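Local coordinates for hypothetical UPF0334 kinase-like protein AQ_1292 (Aquifex aeolicus, PDB 1YE8) that hydrolyses nucleoside triphosphates such as ATP, GTP, CTP, TTP and UTP to the diphosphate and phosphate, without acting as a kinase, at residues M1-T6 against N132-I137; R27-W32 against L88-R93; K55-S60 against V77-E82; K68-Y73 against G109-F114. All blocks are in the same frame, centred on the assembly; numbering follows the deposited sequence.

Overall arrangement
The four contacts trace how two sheets and the helix 77-97 are joined in this monomeric P-loop NTPase of the RecA-like type. Contact 1 pairs two strands of the parallel sheet and closes a loop of the chain that holds the other three. Contact 2, the centres about 13 Å apart, packs helix 77-97 where residues 27-32 pass from the parallel to the antiparallel sheet. Contact 3, its centre about 16 Å from that of contact 2, uses the start of the same helix against strand 56-61. Contact 4, its centre about 13 Å from that of contact 3, lies at the surface, its segments alternating with those of contact 3; Ser-60 packs on Met-111, so the loop after strand 102-105 lies against the antiparallel sheet.

Contact 1 (M1-T6 against N132-I137)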
loop_
_atom_site.group_PDB
_atom_site.type_symbol
_atom_site.label_atom_id
_atom_site.label_comp_id
_atom_site.label_asym_id
_atom_site.label_seq_id
_atom_site.Cartn_x
_atom_site.Cartn_y
_atom_site.Cartn_z
HETATM N N MSE A 1 -1.905 13.171 -8.141
HETATM C CA MSE A 1 -2.927 12.116 -8.417
HETATM C C MSE A 1 -2.811 11.038 -7.331
HETATM O O MSE A 1 -1.724 10.500 -7.115
HETATM C CB MSE A 1 -2.689 11.539 -9.821
HETATM C CG MSE A 1 -3.524 10.330 -10.193
HETATM SE SE MSE A 1 -5.356 10.807 -10.568
HETATM C CE MSE A 1 -5.124 12.170 -11.935
ATOM N N LYS A 2 -3.911 10.754 -6.638
ATOM C CA LYS A 2 -3.937 9.704 -5.598
ATOM C C LYS A 2 -4.907 8.638 -6.074
ATOM O O LYS A 2 -6.091 8.934 -6.277
ATOM C CB LYS A 2 -4.434 10.234 -4.235
ATOM C CG LYS A 2 -3.717 11.450 -3.625
ATOM C CD LYS A 2 -2.309 11.089 -3.182
ATOM C CE LYS A 2 -1.563 12.196 -2.442
ATOM N NZ LYS A 2 -1.501 13.471 -3.199
ATOM N N ILE A 3 -4.413 7.423 -6.294
ATOM C CA ILE A 3 -5.261 6.294 -6.687
ATOM C C ILE A 3 -5.420 5.403 -5.465
ATOM O O ILE A 3 -4.408 4.878 -4.952
ATOM C CB ILE A 3 -4.586 5.452 -7.822
ATOM C CG1 ILE A 3 -4.143 6.320 -9.014
ATOM C CG2 ILE A 3 -5.509 4.312 -8.250
ATOM C CD1 ILE A 3 -5.289 6.937 -9.781
ATOM N N ILE A 4 -6.659 5.239 -4.995
ATOM C CA ILE A 4 -6.945 4.413 -3.823
ATOM C C ILE A 4 -7.722 3.203 -4.299
ATOM O O ILE A 4 -8.841 3.326 -4.812
ATOM C CB ILE A 4 -7.759 5.200 -2.777
ATOM C CG1 ILE A 4 -7.010 6.466 -2.362
ATOM C CG2 ILE A 4 -8.038 4.304 -1.562
ATOM C CD1 ILE A 4 -7.725 7.338 -1.394
ATOM N N ILE A 5 -7.137 2.023 -4.110
ATOM C CA ILE A 5 -7.740 0.761 -4.540
ATOM C C ILE A 5 -8.252 0.019 -3.316
ATOM O O ILE A 5 -7.517 -0.231 -2.358
ATOM C CB ILE A 5 -6.710 -0.106 -5.297
ATOM C CG1 ILE A 5 -6.178 0.625 -6.532
ATOM C CG2 ILE A 5 -7.338 -1.466 -5.681
ATOM C CD1 ILE A 5 -4.855 0.080 -7.045
ATOM N N THR A 6 -9.531 -0.324 -3.343
ATOM C CA THR A 6 -10.144 -1.062 -2.253
ATOM C C THR A 6 -10.885 -2.271 -2.807
ATOM O O THR A 6 -10.971 -2.439 -4.023
ATOM C CB THR A 6 -11.022 -0.088 -1.418
ATOM O OG1 THR A 6 -11.414 -0.701 -0.183
ATOM C CG2 THR A 6 -12.342 0.332 -2.138
ATOM N N ASN A 132 2.257 11.970 -6.318
ATOM C CA ASN A 132 1.395 10.905 -6.829
ATOM C C ASN A 132 1.533 9.632 -6.013
ATOM O O ASN A 132 2.645 9.279 -5.579
ATOM C CB ASN A 132 1.723 10.608 -8.290
ATOM C CG ASN A 132 1.632 11.835 -9.164
ATOM O OD1 ASN A 132 0.613 12.523 -9.181
ATOM N ND2 ASN A 132 2.712 12.130 -9.884
ATOM N N VAL A 133 0.409 8.954 -5.788
ATOM C CA VAL A 133 0.383 7.750 -4.952
ATOM C C VAL A 133 -0.587 6.720 -5.492
ATOM O O VAL A 133 -1.678 7.073 -5.953
ATOM C CB VAL A 133 -0.043 8.065 -3.480
ATOM C CG1 VAL A 133 0.087 6.819 -2.587
ATOM C CG2 VAL A 133 0.747 9.237 -2.885
ATOM N N VAL A 134 -0.191 5.446 -5.429
ATOM C CA VAL A 134 -1.125 4.320 -5.564
ATOM C C VAL A 134 -1.116 3.572 -4.241
ATOM O O VAL A 134 -0.062 3.097 -3.805
ATOM C CB VAL A 134 -0.725 3.364 -6.707
ATOM C CG1 VAL A 134 -1.621 2.123 -6.734
ATOM C CG2 VAL A 134 -0.782 4.107 -8.043
ATOM N N ALA A 135 -2.282 3.486 -3.599
ATOM C CA ALA A 135 -2.363 2.852 -2.266
ATOM C C ALA A 135 -3.582 1.954 -2.228
ATOM O O ALA A 135 -4.552 2.168 -2.971
ATOM C CB ALA A 135 -2.432 3.882 -1.157
ATOM N N THR A 136 -3.543 0.948 -1.358
ATOM C CA THR A 136 -4.700 0.091 -1.152
ATOM C C THR A 136 -5.195 0.241 0.279
ATOM O O THR A 136 -4.419 0.508 1.218
ATOM C CB THR A 136 -4.348 -1.381 -1.393
ATOM O OG1 THR A 136 -3.257 -1.757 -0.544
ATOM C CG2 THR A 136 -3.879 -1.583 -2.832
ATOM N N ILE A 137 -6.500 0.046 0.442
ATOM C CA ILE A 137 -7.139 -0.008 1.754
ATOM C C ILE A 137 -8.162 -1.121 1.768
ATOM O O ILE A 137 -8.726 -1.466 0.725
ATOM C CB ILE A 137 -7.834 1.338 2.148
ATOM C CG1 ILE A 137 -8.857 1.779 1.087
ATOM C CG2 ILE A 137 -6.794 2.411 2.465
ATOM C CD1 ILE A 137 -9.670 2.977 1.520
#
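Ile-3 N meets Val-133 O at 2.8 Å, almost straight at 178°, and Ile-5 N meets Ala-135 O at 2.8 Å. These bonds belong to the backbone ladder that joins strands 2-6 and 132-136, parallel neighbours in the central sheet of the P-loop NTPase fold. Branched aliphatic residues suit such strands, being compatible with extended backbone and filling both faces. On one face Ile-5 CD1 reaches Val-134 CG1 at 3.8 Å beneath helix 13-24; on the other, Ile-4 CG2 lies 3.7 Å from Ile-137 CD1, under helix 144-150. With Ile-4 CG1 beside its backbone N (chi1 -57°), the CG2 methyl is the branch that meets Ile-137. Ala-135, the smallest side chain here, lies between Val-133 and Ile-137 on that same face. Lys-2, also buried, lays its CD 3.6 Å from Val-133 CG2, and its amine is satisfied by the carbonyls of Asp-128 and Val-131.

The N-terminal end is looser and nearer solvent. There the selenomethionine Met-1 leads its selenium away from strand 132-136, while its N bonds to Asn-132 OD1 at 2.8 Å, in the plane of the amide carbonyl. At the far end Thr-136 OG1 bonds to Asp-106, a predicted ATP-binding residue. The chemistry thus passes from an apolar, backbone-bonded middle to a polar end beside the nucleotide site, consistent with a well-bonded strand pair leading into the P-loop.

Contact 2 (R27-W32 against L88-R93)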
loop_
_atom_site.group_PDB
_atom_site.type_symbol
_atom_site.label_atom_id
_atom_site.label_comp_id
_atom_site.label_asym_id
_atom_site.label_seq_id
_atom_site.Cartn_x
_atom_site.Cartn_y
_atom_site.Cartn_z
ATOM N N ARG A 27 9.555 4.691 -12.269
ATOM C CA ARG A 27 8.701 5.716 -11.668
ATOM C C ARG A 27 8.135 5.273 -10.319
ATOM O O ARG A 27 7.794 6.118 -9.492
ATOM C CB ARG A 27 7.531 6.047 -12.583
ATOM C CG ARG A 27 7.926 6.779 -13.861
ATOM C CD ARG A 27 6.781 6.851 -14.862
ATOM N NE ARG A 27 5.729 7.736 -14.369
ATOM C CZ ARG A 27 4.555 7.900 -14.960
ATOM N NH1 ARG A 27 4.287 7.245 -16.083
ATOM N NH2 ARG A 27 3.663 8.734 -14.445
ATOM N N ALA A 28 8.009 3.964 -10.112
ATOM C CA ALA A 28 7.323 3.433 -8.936
ATOM C C ALA A 28 8.302 3.202 -7.797
ATOM O O ALA A 28 9.310 2.514 -7.987
ATOM C CB ALA A 28 6.612 2.143 -9.289
ATOM N N ILE A 29 8.015 3.775 -6.624
ATOM C CA ILE A 29 8.866 3.570 -5.438
ATOM C C ILE A 29 7.969 3.300 -4.232
ATOM O O ILE A 29 7.062 4.089 -3.946
ATOM C CB ILE A 29 9.784 4.791 -5.144
ATOM C CG1 ILE A 29 10.539 5.281 -6.390
ATOM C CG2 ILE A 29 10.739 4.455 -4.014
ATOM C CD1 ILE A 29 11.112 6.731 -6.244
ATOM N N GLY A 30 8.216 2.208 -3.515
ATOM C CA GLY A 30 7.411 1.892 -2.341
ATOM C C GLY A 30 7.416 0.411 -2.035
ATOM O O GLY A 30 8.446 -0.256 -2.155
ATOM N N PHE A 31 6.263 -0.126 -1.652
ATOM C CA PHE A 31 6.193 -1.526 -1.289
ATOM C C PHE A 31 4.809 -2.081 -1.486
ATOM O O PHE A 31 3.802 -1.327 -1.518
ATOM C CB PHE A 31 6.681 -1.757 0.164
ATOM C CG PHE A 31 5.724 -1.241 1.225
ATOM C CD1 PHE A 31 4.631 -1.991 1.629
ATOM C CD2 PHE A 31 5.911 0.018 1.792
ATOM C CE1 PHE A 31 3.752 -1.516 2.594
ATOM C CE2 PHE A 31 5.022 0.504 2.751
ATOM C CZ PHE A 31 3.949 -0.273 3.156
ATOM N N TRP A 32 4.758 -3.410 -1.551
ATOM C CA TRP A 32 3.503 -4.141 -1.486
ATOM C C TRP A 32 3.610 -5.279 -0.488
ATOM O O TRP A 32 4.678 -5.499 0.109
ATOM C CB TRP A 32 3.030 -4.626 -2.872
ATOM C CG TRP A 32 3.986 -5.572 -3.566
ATOM C CD1 TRP A 32 3.986 -6.940 -3.504
ATOM C CD2 TRP A 32 5.083 -5.203 -4.406
ATOM N NE1 TRP A 32 5.015 -7.444 -4.268
ATOM C CE2 TRP A 32 5.707 -6.401 -4.828
ATOM C CE3 TRP A 32 5.599 -3.979 -4.858
ATOM C CZ2 TRP A 32 6.829 -6.408 -5.686
ATOM C CZ3 TRP A 32 6.721 -3.992 -5.697
ATOM C CH2 TRP A 32 7.306 -5.199 -6.099
ATOM N N LEU A 88 9.540 4.357 2.063
ATOM C CA LEU A 88 8.547 5.428 1.920
ATOM C C LEU A 88 9.156 6.809 2.109
ATOM O O LEU A 88 8.744 7.752 1.440
ATOM C CB LEU A 88 7.348 5.223 2.851
ATOM C CG LEU A 88 6.381 4.090 2.476
ATOM C CD1 LEU A 88 5.097 4.204 3.287
ATOM C CD2 LEU A 88 6.046 4.027 0.982
ATOM N N GLU A 89 10.134 6.946 3.008
ATOM C CA GLU A 89 10.794 8.246 3.170
ATOM C C GLU A 89 11.524 8.628 1.879
ATOM O O GLU A 89 11.479 9.779 1.435
ATOM C CB GLU A 89 11.771 8.244 4.352
ATOM C CG GLU A 89 11.090 8.069 5.704
ATOM C CD GLU A 89 10.561 9.344 6.335
ATOM O OE1 GLU A 89 10.478 10.382 5.657
ATOM O OE2 GLU A 89 10.190 9.298 7.538
ATOM N N ARG A 90 12.200 7.651 1.272
ATOM C CA ARG A 90 12.838 7.862 -0.028
ATOM C C ARG A 90 11.803 8.203 -1.105
ATOM O O ARG A 90 11.972 9.169 -1.857
ATOM C CB ARG A 90 13.630 6.623 -0.449
ATOM C CG ARG A 90 14.168 6.701 -1.848
ATOM C CD ARG A 90 14.897 5.459 -2.323
ATOM N NE ARG A 90 14.898 5.500 -3.771
ATOM C CZ ARG A 90 15.049 4.472 -4.566
ATOM N NH1 ARG A 90 15.285 3.251 -4.069
ATOM N NH2 ARG A 90 14.975 4.681 -5.876
ATOM N N ALA A 91 10.731 7.412 -1.168
ATOM C CA ALA A 91 9.686 7.641 -2.171
ATOM C C ALA A 91 9.125 9.059 -2.076
ATOM O O ALA A 91 8.969 9.725 -3.086
ATOM C CB ALA A 91 8.572 6.622 -2.032
ATOM N N TYR A 92 8.880 9.527 -0.852
ATOM C CA TYR A 92 8.321 10.859 -0.619
ATOM C C TYR A 92 9.325 11.944 -1.027
ATOM O O TYR A 92 8.948 12.899 -1.732
ATOM C CB TYR A 92 7.884 10.964 0.850
ATOM C CG TYR A 92 7.096 12.208 1.198
ATOM C CD1 TYR A 92 6.148 12.737 0.316
ATOM C CD2 TYR A 92 7.278 12.842 2.426
ATOM C CE1 TYR A 92 5.412 13.867 0.639
ATOM C CE2 TYR A 92 6.539 13.967 2.757
ATOM C CZ TYR A 92 5.622 14.472 1.856
ATOM O OH TYR A 92 4.898 15.591 2.189
ATOM N N ARG A 93 10.596 11.801 -0.637
ATOM C CA ARG A 93 11.590 12.794 -1.080
ATOM C C ARG A 93 11.654 12.858 -2.598
ATOM O O ARG A 93 11.686 13.942 -3.187
ATOM C CB ARG A 93 12.996 12.490 -0.566
ATOM C CG ARG A 93 13.240 12.818 0.882
ATOM C CD ARG A 93 14.701 12.652 1.284
ATOM N NE ARG A 93 15.148 11.275 1.075
ATOM C CZ ARG A 93 15.097 10.314 1.994
ATOM N NH1 ARG A 93 14.621 10.563 3.211
ATOM N NH2 ARG A 93 15.515 9.095 1.683
#
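Ile-29 and Ala-91 make a close apolar contact between residues 27-32, which turn a corner at Gly-30, and helix 77-97: Ile-29 CG2 lies 3.6 Å from Ala-91 CB. A chi1 of -49° sets CG1 beside the backbone N and leaves CG2 anti to it, facing the helix. A small alanine lets the backbones come close, and its CB also sits 3.5 Å from Ile-29 O.

A second apolar contact involves an aromatic edge. Leu-88 CD1 comes to the rim of the Phe-31 ring, near its plane, 3.7 Å from CE2, the two side chains at about a right angle. Between these pairs is Gly-30, whose CA is 4.2 Å from Leu-88 CD2; its backbone angles (phi 155°) would press a CB against the preceding carbonyl, so glycine fits this corner.

The third kind is a methyl on a flat charged group: Ile-29 CG2 lies over one face of the Arg-90 guanidinium, whose charge is met outside the contact by salt bridges to Glu-94 and Glu-53.

The corner carries the chain from strand 28-29, beside strand 102-105 in the parallel sheet, to strand 31-36 of the antiparallel sheet; Leu-88 also packs on Ile-103, Ile-105 and helix 116-126.

Contact 3 (K55-S60 against V77-E82)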
loop_
_atom_site.group_PDB
_atom_site.type_symbol
_atom_site.label_atom_id
_atom_site.label_comp_id
_atom_site.label_asym_id
_atom_site.label_seq_id
_atom_site.Cartn_x
_atom_site.Cartn_y
_atom_site.Cartn_z
ATOM N N LYS A 55 13.682 -5.881 -1.618
ATOM C CA LYS A 55 13.900 -6.272 -0.233
ATOM C C LYS A 55 12.616 -6.896 0.301
ATOM O O LYS A 55 11.521 -6.412 0.005
ATOM C CB LYS A 55 14.337 -5.083 0.633
ATOM C CG LYS A 55 15.578 -4.339 0.132
ATOM C CD LYS A 55 16.839 -5.168 0.159
ATOM C CE LYS A 55 17.998 -4.336 -0.395
ATOM N NZ LYS A 55 18.554 -3.415 0.625
ATOM N N LYS A 56 12.753 -7.982 1.054
ATOM C CA LYS A 56 11.614 -8.767 1.540
ATOM C C LYS A 56 11.755 -9.143 3.011
ATOM O O LYS A 56 12.860 -9.445 3.481
ATOM C CB LYS A 56 11.444 -10.053 0.720
ATOM C CG LYS A 56 11.520 -9.868 -0.779
ATOM C CD LYS A 56 11.487 -11.190 -1.507
ATOM C CE LYS A 56 11.779 -10.964 -2.963
ATOM N NZ LYS A 56 10.757 -10.111 -3.612
ATOM N N LYS A 57 10.643 -9.134 3.741
ATOM C CA LYS A 57 10.645 -9.586 5.130
ATOM C C LYS A 57 9.253 -9.982 5.578
ATOM O O LYS A 57 8.292 -9.230 5.350
ATOM C CB LYS A 57 11.179 -8.506 6.073
ATOM C CG LYS A 57 11.422 -9.028 7.493
ATOM C CD LYS A 57 12.256 -8.071 8.330
ATOM C CE LYS A 57 13.656 -7.929 7.806
ATOM N NZ LYS A 57 14.427 -9.190 7.929
ATOM N N ILE A 58 9.141 -11.141 6.229
ATOM C CA ILE A 58 7.889 -11.522 6.876
ATOM C C ILE A 58 7.710 -10.655 8.113
ATOM O O ILE A 58 8.545 -10.666 9.022
ATOM C CB ILE A 58 7.863 -13.021 7.272
ATOM C CG1 ILE A 58 7.937 -13.892 6.011
ATOM C CG2 ILE A 58 6.585 -13.335 8.067
ATOM C CD1 ILE A 58 8.056 -15.407 6.291
ATOM N N PHE A 59 6.622 -9.890 8.152
ATOM C CA PHE A 59 6.339 -9.048 9.310
ATOM C C PHE A 59 5.087 -9.443 10.088
ATOM O O PHE A 59 4.823 -8.896 11.146
ATOM C CB PHE A 59 6.254 -7.567 8.900
ATOM C CG PHE A 59 5.004 -7.205 8.102
ATOM C CD1 PHE A 59 4.986 -7.338 6.718
ATOM C CD2 PHE A 59 3.880 -6.705 8.739
ATOM C CE1 PHE A 59 3.845 -6.990 5.966
ATOM C CE2 PHE A 59 2.724 -6.372 8.001
ATOM C CZ PHE A 59 2.719 -6.515 6.605
ATOM N N SER A 60 4.311 -10.387 9.566
ATOM C CA SER A 60 3.126 -10.853 10.262
ATOM C C SER A 60 3.016 -12.339 10.007
ATOM O O SER A 60 3.154 -12.776 8.870
ATOM C CB SER A 60 1.892 -10.136 9.723
ATOM O OG SER A 60 0.709 -10.642 10.307
ATOM N N VAL A 77 5.972 -5.142 14.456
ATOM C CA VAL A 77 5.986 -3.767 13.980
ATOM C C VAL A 77 7.392 -3.368 13.527
ATOM O O VAL A 77 7.552 -2.666 12.529
ATOM C CB VAL A 77 5.444 -2.815 15.061
ATOM C CG1 VAL A 77 5.750 -1.347 14.723
ATOM C CG2 VAL A 77 3.961 -3.055 15.265
ATOM N N GLN A 78 8.404 -3.816 14.270
ATOM C CA GLN A 78 9.796 -3.502 13.975
ATOM C C GLN A 78 10.226 -4.118 12.637
ATOM O O GLN A 78 10.884 -3.452 11.826
ATOM C CB GLN A 78 10.700 -3.957 15.132
ATOM C CG GLN A 78 10.554 -3.093 16.412
ATOM C CD GLN A 78 9.170 -3.195 17.091
ATOM O OE1 GLN A 78 8.590 -2.167 17.467
ATOM N NE2 GLN A 78 8.639 -4.425 17.235
ATOM N N TYR A 79 9.821 -5.363 12.374
ATOM C CA TYR A 79 10.148 -5.986 11.099
ATOM C C TYR A 79 9.501 -5.243 9.938
ATOM O O TYR A 79 10.117 -5.064 8.897
ATOM C CB TYR A 79 9.681 -7.442 11.056
ATOM C CG TYR A 79 10.460 -8.411 11.934
ATOM C CD1 TYR A 79 11.568 -8.003 12.679
ATOM C CD2 TYR A 79 10.092 -9.749 11.971
ATOM C CE1 TYR A 79 12.285 -8.921 13.466
ATOM C CE2 TYR A 79 10.799 -10.670 12.741
ATOM C CZ TYR A 79 11.883 -10.249 13.485
ATOM O OH TYR A 79 12.559 -11.196 14.251
ATOM N N PHE A 80 8.253 -4.825 10.134
ATOM C CA PHE A 80 7.555 -4.067 9.108
ATOM C C PHE A 80 8.276 -2.745 8.846
ATOM O O PHE A 80 8.575 -2.394 7.697
ATOM C CB PHE A 80 6.100 -3.826 9.525
ATOM C CG PHE A 80 5.360 -2.897 8.608
ATOM C CD1 PHE A 80 4.988 -3.328 7.349
ATOM C CD2 PHE A 80 5.031 -1.608 9.005
ATOM C CE1 PHE A 80 4.312 -2.474 6.459
ATOM C CE2 PHE A 80 4.342 -0.742 8.144
ATOM C CZ PHE A 80 3.980 -1.188 6.867
ATOM N N GLU A 81 8.566 -2.013 9.919
ATOM C CA GLU A 81 9.172 -0.686 9.817
ATOM C C GLU A 81 10.548 -0.724 9.191
ATOM O O GLU A 81 10.918 0.196 8.470
ATOM C CB GLU A 81 9.261 -0.031 11.200
ATOM C CG GLU A 81 7.920 0.445 11.724
ATOM C CD GLU A 81 7.965 1.032 13.132
ATOM O OE1 GLU A 81 8.980 0.878 13.849
ATOM O OE2 GLU A 81 6.954 1.625 13.536
ATOM N N GLU A 82 11.292 -1.798 9.452
ATOM C CA GLU A 82 12.651 -1.940 8.940
ATOM C C GLU A 82 12.700 -1.715 7.432
ATOM O O GLU A 82 13.649 -1.116 6.919
ATOM C CB GLU A 82 13.189 -3.333 9.280
ATOM C CG GLU A 82 14.673 -3.511 9.019
ATOM C CD GLU A 82 15.171 -4.890 9.402
ATOM O OE1 GLU A 82 14.609 -5.486 10.346
ATOM O OE2 GLU A 82 16.129 -5.370 8.748
#
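The ring of Phe-59 offers one face to Phe-80, whose CD1 stands over its centre, 3.7 Å above the plane. This edge-to-face pair has its planes at 50° and its centroids 4.9 Å apart, short of a true perpendicular. The motif is a helix packed on a strand of the antiparallel sheet of this RecA-like fold: residues 77-82 of the helix run roughly antiparallel to strand 56-60, at 142°. Phe-80 in turn meets Phe-118 of helix 116-126 edge-to-face, so an aromatic chain leads inward from the sheet. Large flat rings suit a buried strand-helix interface because they offer both a face and an edge for packing.

Phe-59 also belongs to a classic beta bulge, with Ser-60, opposite Phe-47. Its chi1 of 72° turns the ring so that its face meets the edge of Phe-80; Phe-59 CB, set by the backbone, lies 3.6 Å from Phe-80 N.

Toward the more exposed side the contacts are those of a lysine stem and a tyrosine, with a distant pair of opposite charges. Tyr-79 comes up to the strand with CD2 3.5 Å from Ile-58 O, approached obliquely. The aliphatic stem of Lys-57 packs on Tyr-79, CD lying 3.8 Å from Tyr-79 CB. The charged tip lies near Glu-82 without forming a salt bridge: Lys-57 NZ is 4.3 Å from Glu-82 OE2, whereas its CE comes to 3.7 Å from Glu-82 OE1.

Contact 4 (K68-Y73 against G109-F114); sequences KLVGSY and GKMELF
Lys-68 and Phe-114 make a CH-pi contact: Lys-68 CB stands over the centre of the Phe-114 ring, 3.6 Å from the centroid and 5° off the normal. Bent at chi2 (-58°), the lysine then lets CD come to 3.6 Å from Phe-114 CD1, so its methylenes cover the ring while the amine leads away. A lysine suits this surface place, having an aliphatic stem and a charged end.

Apolar contact continues at the ring's edge. Val-70 CG2, near the plane of the ring, lies 3.8 Å from Phe-114 CE2, and the same methyl meets CG of the selenomethionine Met-111 at 3.6 Å and CG of Lys-110 at 3.8 Å. One methyl of Val-70 thus touches three side chains of the loop.

The polar contact passes through a water, which donates to Leu-69 O (2.7 Å) and accepts from Lys-110 NZ (2.9 Å). The chain then reverses in a type II' turn at Val-70 to Tyr-73, where Gly-71 has the positive phi.

Apolar stems packed on a ring, with the polar link made through water, suit a partly exposed contact that brings the edge strand 69-70 onto the loop between strand 102-105 and helix 116-126, which holds Gly-109, predicted to bind ATP.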
loop_
_atom_site.group_PDB
_atom_site.type_symbol
_atom_site.label_atom_id
_atom_site.label_comp_id
_atom_site.label_asym_id
_atom_site.label_seq_id
_atom_site.Cartn_x
_atom_site.Cartn_y
_atom_site.Cartn_z
ATOM N N LYS A 68 0.429 -7.341 19.201
ATOM C CA LYS A 68 -0.289 -6.766 18.069
ATOM C C LYS A 68 -0.795 -7.917 17.216
ATOM O O LYS A 68 -0.016 -8.605 16.546
ATOM C CB LYS A 68 0.610 -5.810 17.265
ATOM C CG LYS A 68 1.404 -4.812 18.124
ATOM C CD LYS A 68 0.505 -3.945 18.991
ATOM C CE LYS A 68 1.301 -3.300 20.133
ATOM N NZ LYS A 68 0.557 -3.255 21.432
ATOM N N LEU A 69 -2.097 -8.155 17.296
ATOM C CA LEU A 69 -2.711 -9.323 16.673
ATOM C C LEU A 69 -3.803 -8.926 15.699
ATOM O O LEU A 69 -4.590 -8.024 15.982
ATOM C CB LEU A 69 -3.330 -10.229 17.750
ATOM C CG LEU A 69 -2.373 -10.889 18.746
ATOM C CD1 LEU A 69 -3.143 -11.511 19.921
ATOM C CD2 LEU A 69 -1.487 -11.943 18.076
ATOM N N VAL A 70 -3.846 -9.607 14.561
ATOM C CA VAL A 70 -5.021 -9.592 13.685
ATOM C C VAL A 70 -5.412 -11.055 13.513
ATOM O O VAL A 70 -4.753 -11.800 12.779
ATOM C CB VAL A 70 -4.741 -8.908 12.317
ATOM C CG1 VAL A 70 -5.969 -8.998 11.402
ATOM C CG2 VAL A 70 -4.297 -7.451 12.510
ATOM N N GLY A 71 -6.485 -11.455 14.206
ATOM C CA GLY A 71 -6.850 -12.856 14.332
ATOM C C GLY A 71 -5.693 -13.668 14.894
ATOM O O GLY A 71 -5.201 -13.392 15.995
ATOM N N SER A 72 -5.260 -14.671 14.138
ATOM C CA SER A 72 -4.174 -15.534 14.588
ATOM C C SER A 72 -2.793 -15.030 14.160
ATOM O O SER A 72 -1.781 -15.649 14.481
ATOM C CB SER A 72 -4.376 -16.955 14.066
ATOM O OG SER A 72 -4.292 -16.978 12.660
ATOM N N TYR A 73 -2.749 -13.916 13.422
ATOM C CA TYR A 73 -1.477 -13.369 12.935
ATOM C C TYR A 73 -0.859 -12.414 13.944
ATOM O O TYR A 73 -1.472 -11.415 14.297
ATOM C CB TYR A 73 -1.702 -12.618 11.617
ATOM C CG TYR A 73 -2.207 -13.501 10.509
ATOM C CD1 TYR A 73 -1.331 -14.243 9.736
ATOM C CD2 TYR A 73 -3.573 -13.629 10.269
ATOM C CE1 TYR A 73 -1.794 -15.093 8.727
ATOM C CE2 TYR A 73 -4.043 -14.460 9.265
ATOM C CZ TYR A 73 -3.149 -15.190 8.503
ATOM O OH TYR A 73 -3.608 -16.023 7.508
ATOM N N GLY A 109 -3.477 -1.068 5.884
ATOM C CA GLY A 109 -4.390 -2.004 6.516
ATOM C C GLY A 109 -4.102 -2.178 7.993
ATOM O O GLY A 109 -3.153 -1.596 8.527
ATOM N N LYS A 110 -4.939 -2.970 8.656
ATOM C CA LYS A 110 -4.845 -3.142 10.090
ATOM C C LYS A 110 -3.454 -3.591 10.571
ATOM O O LYS A 110 -2.953 -3.069 11.559
ATOM C CB LYS A 110 -5.911 -4.125 10.579
ATOM C CG LYS A 110 -6.037 -4.129 12.098
ATOM C CD LYS A 110 -6.918 -2.981 12.570
ATOM C CE LYS A 110 -7.233 -3.087 14.048
ATOM N NZ LYS A 110 -5.983 -3.097 14.864
HETATM N N MSE A 111 -2.837 -4.540 9.873
HETATM C CA MSE A 111 -1.528 -5.036 10.298
HETATM C C MSE A 111 -0.460 -3.962 10.214
HETATM O O MSE A 111 0.332 -3.791 11.146
HETATM C CB MSE A 111 -1.125 -6.252 9.490
HETATM C CG MSE A 111 -2.098 -7.382 9.661
HETATM SE SE MSE A 111 -1.626 -8.911 8.612
HETATM C CE MSE A 111 -1.146 -8.062 6.950
ATOM N N GLU A 112 -0.494 -3.171 9.152
ATOM C CA GLU A 112 0.500 -2.123 8.954
ATOM C C GLU A 112 0.288 -0.949 9.915
ATOM O O GLU A 112 1.247 -0.308 10.359
ATOM C CB GLU A 112 0.453 -1.637 7.499
ATOM C CG GLU A 112 0.825 -2.733 6.511
ATOM C CD GLU A 112 -0.330 -3.608 6.039
ATOM O OE1 GLU A 112 -1.492 -3.496 6.499
ATOM O OE2 GLU A 112 -0.074 -4.438 5.133
ATOM N N LEU A 113 -0.974 -0.678 10.236
ATOM C CA LEU A 113 -1.349 0.508 11.007
ATOM C C LEU A 113 -0.997 0.399 12.493
ATOM O O LEU A 113 -1.136 1.374 13.215
ATOM C CB LEU A 113 -2.829 0.867 10.780
ATOM C CG LEU A 113 -3.083 1.441 9.372
ATOM C CD1 LEU A 113 -4.570 1.470 9.077
ATOM C CD2 LEU A 113 -2.506 2.830 9.194
ATOM N N PHE A 114 -0.502 -0.760 12.944
ATOM C CA PHE A 114 0.066 -0.846 14.289
ATOM C C PHE A 114 1.321 0.014 14.425
ATOM O O PHE A 114 1.718 0.344 15.540
ATOM C CB PHE A 114 0.409 -2.289 14.645
ATOM C CG PHE A 114 -0.767 -3.130 15.028
ATOM C CD1 PHE A 114 -1.499 -2.859 16.183
ATOM C CD2 PHE A 114 -1.117 -4.228 14.264
ATOM C CE1 PHE A 114 -2.585 -3.679 16.544
ATOM C CE2 PHE A 114 -2.195 -5.040 14.624
ATOM C CZ PHE A 114 -2.924 -4.759 15.754
HETATM O O HOH W 1 -6.194 -5.960 15.248
#